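Local structure of fimbrial structural subunit (Actinomyces naeslundii, 3QDH) at residues N190-T195 / D238-A243; I228-S231 / N236-N239. The protein probably forms the shaft of Actinomyces type 2 fimbriae and, as an adhesin, mediates interactions with streptococci and host cells during oral biofilm development. One frame throughout, in Å; residues are numbered along the deposited sequence.

Overall arrangement
Contacts 1 and 2 lie side by side, their centres about 8 Å apart, within the SpaA-like prealbumin-fold part of the chain. Along the sequence the loop 190-195 after strand 182-188 comes first, then the end of strand 220-230, then the loop that leads on to strand 245-254. That last loop serves both contacts; D238 and N239 lie in both segments, N239 touching in each. Hydrogen bonds from Y192 to I228 and between S229 and A243 tie the two contacts together, well away from the zinc site of the preceding domain. The loop before strand 245-254 is thereby held both to the end of strand 220-230 and to the loop 190-195.

Contact 1: N190-T195 / D238-A243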
loop_
_atom_site.group_PDB
_atom_site.type_symbol
_atom_site.label_atom_id
_atom_site.label_comp_id
_atom_site.label_asym_id
_atom_site.label_seq_id
_atom_site.Cartn_x
_atom_site.Cartn_y
_atom_site.Cartn_z
ATOM N N ASN A 190 -12.768 -17.637 4.139
ATOM C CA ASN A 190 -12.518 -17.962 2.742
ATOM C C ASN A 190 -12.587 -16.682 1.915
ATOM O O ASN A 190 -13.595 -16.401 1.259
ATOM C CB ASN A 190 -13.509 -19.013 2.221
ATOM C CG ASN A 190 -13.146 -19.529 0.826
ATOM O OD1 ASN A 190 -12.131 -19.141 0.244
ATOM N ND2 ASN A 190 -13.981 -20.415 0.291
ATOM N N ALA A 191 -11.499 -15.916 1.956
ATOM C CA ALA A 191 -11.421 -14.607 1.309
ATOM C C ALA A 191 -11.624 -14.634 -0.205
ATOM O O ALA A 191 -12.072 -13.642 -0.777
ATOM C CB ALA A 191 -10.103 -13.918 1.659
ATOM N N TYR A 192 -11.307 -15.757 -0.851
ATOM C CA TYR A 192 -11.347 -15.831 -2.320
ATOM C C TYR A 192 -12.335 -16.849 -2.910
ATOM O O TYR A 192 -12.185 -17.290 -4.058
ATOM C CB TYR A 192 -9.929 -16.011 -2.882
ATOM C CG TYR A 192 -9.053 -14.807 -2.617
ATOM C CD1 TYR A 192 -9.091 -13.695 -3.462
ATOM C CD2 TYR A 192 -8.210 -14.766 -1.510
ATOM C CE1 TYR A 192 -8.299 -12.579 -3.214
ATOM C CE2 TYR A 192 -7.417 -13.654 -1.251
ATOM C CZ TYR A 192 -7.466 -12.569 -2.107
ATOM O OH TYR A 192 -6.682 -11.472 -1.856
ATOM N N ALA A 193 -13.361 -17.179 -2.127
ATOM C CA ALA A 193 -14.427 -18.101 -2.529
ATOM C C ALA A 193 -15.115 -17.691 -3.824
ATOM O O ALA A 193 -15.220 -16.503 -4.132
ATOM C CB ALA A 193 -15.456 -18.207 -1.425
ATOM N N GLY A 194 -15.588 -18.684 -4.574
ATOM C CA GLY A 194 -16.430 -18.433 -5.745
ATOM C C GLY A 194 -17.771 -17.872 -5.307
ATOM O O GLY A 194 -18.362 -17.036 -5.995
ATOM N N THR A 195 -18.240 -18.342 -4.153
ATOM C CA THR A 195 -19.443 -17.826 -3.503
ATOM C C THR A 195 -19.090 -17.460 -2.063
ATOM O O THR A 195 -18.738 -18.332 -1.261
ATOM C CB THR A 195 -20.589 -18.868 -3.527
ATOM O OG1 THR A 195 -20.902 -19.203 -4.886
ATOM C CG2 THR A 195 -21.845 -18.326 -2.830
ATOM N N ASP A 238 -1.952 -13.881 2.599
ATOM C CA ASP A 238 -3.330 -13.377 2.668
ATOM C C ASP A 238 -3.717 -12.804 1.294
ATOM O O ASP A 238 -4.350 -11.750 1.192
ATOM C CB ASP A 238 -3.456 -12.319 3.786
ATOM C CG ASP A 238 -4.851 -11.711 3.887
ATOM O OD1 ASP A 238 -5.846 -12.466 3.802
ATOM O OD2 ASP A 238 -4.947 -10.473 4.067
ATOM N N ASN A 239 -3.311 -13.508 0.239
ATOM C CA ASN A 239 -3.412 -12.996 -1.121
ATOM C C ASN A 239 -3.737 -14.097 -2.115
ATOM O O ASN A 239 -3.506 -15.276 -1.843
ATOM C CB ASN A 239 -2.095 -12.306 -1.524
ATOM C CG ASN A 239 -2.185 -11.591 -2.871
ATOM O OD1 ASN A 239 -3.145 -10.868 -3.141
ATOM N ND2 ASN A 239 -1.165 -11.778 -3.715
ATOM N N GLN A 240 -4.291 -13.698 -3.256
ATOM C CA GLN A 240 -4.398 -14.557 -4.425
ATOM C C GLN A 240 -4.032 -13.703 -5.634
ATOM O O GLN A 240 -4.809 -12.851 -6.070
ATOM C CB GLN A 240 -5.804 -15.163 -4.552
ATOM C CG GLN A 240 -5.816 -16.531 -5.220
ATOM C CD GLN A 240 -7.158 -17.234 -5.115
ATOM O OE1 GLN A 240 -7.398 -18.009 -4.187
ATOM N NE2 GLN A 240 -8.037 -16.971 -6.070
ATOM N N LYS A 241 -2.828 -13.939 -6.154
ATOM C CA LYS A 241 -2.166 -13.073 -7.139
ATOM C C LYS A 241 -3.042 -12.575 -8.297
ATOM O O LYS A 241 -3.027 -11.385 -8.624
ATOM C CB LYS A 241 -0.924 -13.790 -7.690
ATOM C CG LYS A 241 0.055 -12.924 -8.471
ATOM C CD LYS A 241 0.962 -13.807 -9.337
ATOM C CE LYS A 241 2.212 -13.084 -9.810
ATOM N NZ LYS A 241 1.917 -11.887 -10.646
ATOM N N ASP A 242 -3.794 -13.479 -8.916
ATOM C CA ASP A 242 -4.555 -13.140 -10.121
ATOM C C ASP A 242 -6.049 -12.910 -9.859
ATOM O O ASP A 242 -6.875 -13.050 -10.768
ATOM C CB ASP A 242 -4.355 -14.218 -11.203
ATOM C CG ASP A 242 -2.931 -14.243 -11.758
ATOM O OD1 ASP A 242 -2.420 -13.180 -12.184
ATOM O OD2 ASP A 242 -2.324 -15.334 -11.778
ATOM N N ALA A 243 -6.395 -12.540 -8.629
ATOM C CA ALA A 243 -7.804 -12.364 -8.254
ATOM C C ALA A 243 -8.314 -10.941 -8.483
ATOM O O ALA A 243 -7.612 -9.957 -8.220
ATOM C CB ALA A 243 -8.040 -12.811 -6.827
#
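Y192 and Q240 meet in a CH-pi contact between two irregular loops at the surface of the SpaA-like domain, one following strand 182-188 and the other leading from strand 220-230 into strand 245-254. Q240 CB sits over the middle of the tyrosine ring, 3.6 Å from the Y192 centroid and only 5° off the ring normal. Beyond it the glutamine chain runs back past the base of the tyrosine, so that the two side chains run antiparallel past one another, and Q240 OE1 ends 3.5 Å from Y192 CB. The amide and the ring are inclined by 30°, so this end of the glutamine lies alongside CB and CG rather than stacking squarely on the aromatic face.

A243 adds an apolar contact at one flank, its CB approaching Y192 CE1 obliquely at 3.6 Å. It is brought there by the type I turn from Q240 to A243, which A243 N closes with a 3.0 Å hydrogen bond to Q240 O. On the other loop, Y192 lies within the type I turn N190-A193; with CG anti to its carbonyl carbon (chi1 -65°), the ring reaches across to the backbone at N239 and Q240. D238 O lies near the ring plane, 3.8 Å from Y192 OH, with no hydrogen bond between them.

The polar end of the tyrosine is instead bound by I228 O and R246, while D238 is held by R246 and Y18. No hydrogen bond links the two loops directly: their contact rests on the tyrosine, whose ring supplies a surface for aliphatic carbons while its hydroxyl is fixed to the neighbouring strands.

Contact 2: I228-S231 / N236-N239; sequences ISDS and NRDN
A salt bridge joins D230, at the end of strand 220-230, to R237 in the loop that follows. The guanidinium meets the carboxylate end-on: R237 NH1 gives a 2.9 Å bond to the syn lone pair of D230 OD1, and R237 NH2 reaches D230 OD2 at 3.3 Å. The two groups are not coplanar, their planes lying 65° apart, so the bidentate grip is twisted. A bend at chi3 (88°) turns the end of the arginine toward the aspartate.

N239 fastens the same residue through its backbone. Its OD1 accepts a nearly straight 2.9 Å bond from D230 N, and its ND2 donates at 3.1 Å to D230 O, approaching from above the carbonyl plane. The asparagine amide thus occupies both backbone polar atoms of D230, much as a neighbouring strand would. A water lies 2.8 Å from D230 OD2 and, at longer range, near R237 O. D230 OD1 also accepts from I232 N, and R237 NH2 donates to I10 O in a loop of the preceding domain.

Further out, N239 OD1 also lies 3.3 Å from S229 CA, a close approach beside its bond to D230 N. Here I228 and S229 form a classic beta bulge opposite R157 of strand 154-165. With carboxylate and backbone both engaged, D230 pins the returning loop to the strand end, and the arginine, probably neutralising its buried charge, carries the connection across to the other domain.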
loop_
_atom_site.group_PDB
_atom_site.type_symbol
_atom_site.label_atom_id
_atom_site.label_comp_id
_atom_site.label_asym_id
_atom_site.label_seq_id
_atom_site.Cartn_x
_atom_site.Cartn_y
_atom_site.Cartn_z
ATOM N N ILE A 228 -8.399 -5.947 -2.504
ATOM C CA ILE A 228 -8.834 -7.160 -3.196
ATOM C C ILE A 228 -7.712 -8.189 -3.294
ATOM O O ILE A 228 -7.870 -9.327 -2.840
ATOM C CB ILE A 228 -9.419 -6.838 -4.590
ATOM C CG1 ILE A 228 -10.767 -6.132 -4.425
ATOM C CG2 ILE A 228 -9.602 -8.113 -5.430
ATOM C CD1 ILE A 228 -11.332 -5.602 -5.705
ATOM N N SER A 229 -6.583 -7.771 -3.876
ATOM C CA SER A 229 -5.440 -8.651 -4.129
ATOM C C SER A 229 -4.254 -7.820 -4.616
ATOM O O SER A 229 -4.415 -6.661 -5.002
ATOM C CB SER A 229 -5.784 -9.673 -5.208
ATOM O OG SER A 229 -5.838 -9.045 -6.476
ATOM N N ASP A 230 -3.064 -8.418 -4.595
ATOM C CA ASP A 230 -1.897 -7.767 -5.197
ATOM C C ASP A 230 -1.115 -8.704 -6.119
ATOM O O ASP A 230 -1.396 -9.903 -6.186
ATOM C CB ASP A 230 -1.009 -7.083 -4.136
ATOM C CG ASP A 230 -0.381 -8.066 -3.162
ATOM O OD1 ASP A 230 0.221 -9.066 -3.608
ATOM O OD2 ASP A 230 -0.466 -7.832 -1.936
ATOM N N SER A 231 -0.136 -8.142 -6.827
ATOM C CA SER A 231 0.575 -8.853 -7.883
ATOM C C SER A 231 1.749 -9.697 -7.362
ATOM O O SER A 231 2.452 -10.328 -8.151
ATOM C CB SER A 231 1.058 -7.862 -8.950
ATOM O OG SER A 231 1.956 -6.905 -8.398
ATOM N N ASN A 236 1.552 -17.876 2.234
ATOM C CA ASN A 236 0.933 -17.284 3.432
ATOM C C ASN A 236 0.858 -15.747 3.438
ATOM O O ASN A 236 1.132 -15.102 4.460
ATOM C CB ASN A 236 1.642 -17.802 4.700
ATOM C CG ASN A 236 0.788 -17.663 5.949
ATOM O OD1 ASN A 236 -0.372 -18.074 5.970
ATOM N ND2 ASN A 236 1.363 -17.093 7.000
ATOM N N ARG A 237 0.496 -15.159 2.299
ATOM C CA ARG A 237 0.455 -13.696 2.172
ATOM C C ARG A 237 -0.938 -13.075 2.283
ATOM O O ARG A 237 -1.091 -11.866 2.083
ATOM C CB ARG A 237 1.123 -13.238 0.865
ATOM C CG ARG A 237 2.637 -13.066 0.964
ATOM C CD ARG A 237 3.239 -12.473 -0.324
ATOM N NE ARG A 237 3.260 -11.006 -0.345
ATOM C CZ ARG A 237 2.316 -10.233 -0.883
ATOM N NH1 ARG A 237 1.232 -10.768 -1.443
ATOM N NH2 ARG A 237 2.456 -8.912 -0.858
ATOM N N ASP A 238 -1.952 -13.881 2.599
ATOM C CA ASP A 238 -3.330 -13.377 2.668
ATOM C C ASP A 238 -3.717 -12.804 1.294
ATOM O O ASP A 238 -4.350 -11.750 1.192
ATOM C CB ASP A 238 -3.456 -12.319 3.786
ATOM C CG ASP A 238 -4.851 -11.711 3.887
ATOM O OD1 ASP A 238 -5.846 -12.466 3.802
ATOM O OD2 ASP A 238 -4.947 -10.473 4.067
ATOM N N ASN A 239 -3.311 -13.508 0.239
ATOM C CA ASN A 239 -3.412 -12.996 -1.121
ATOM C C ASN A 239 -3.737 -14.097 -2.115
ATOM O O ASN A 239 -3.506 -15.276 -1.843
ATOM C CB ASN A 239 -2.095 -12.306 -1.524
ATOM C CG ASN A 239 -2.185 -11.591 -2.871
ATOM O OD1 ASN A 239 -3.145 -10.868 -3.141
ATOM N ND2 ASN A 239 -1.165 -11.778 -3.715
HETATM O O HOH W 1 -1.457 -9.039 0.429
#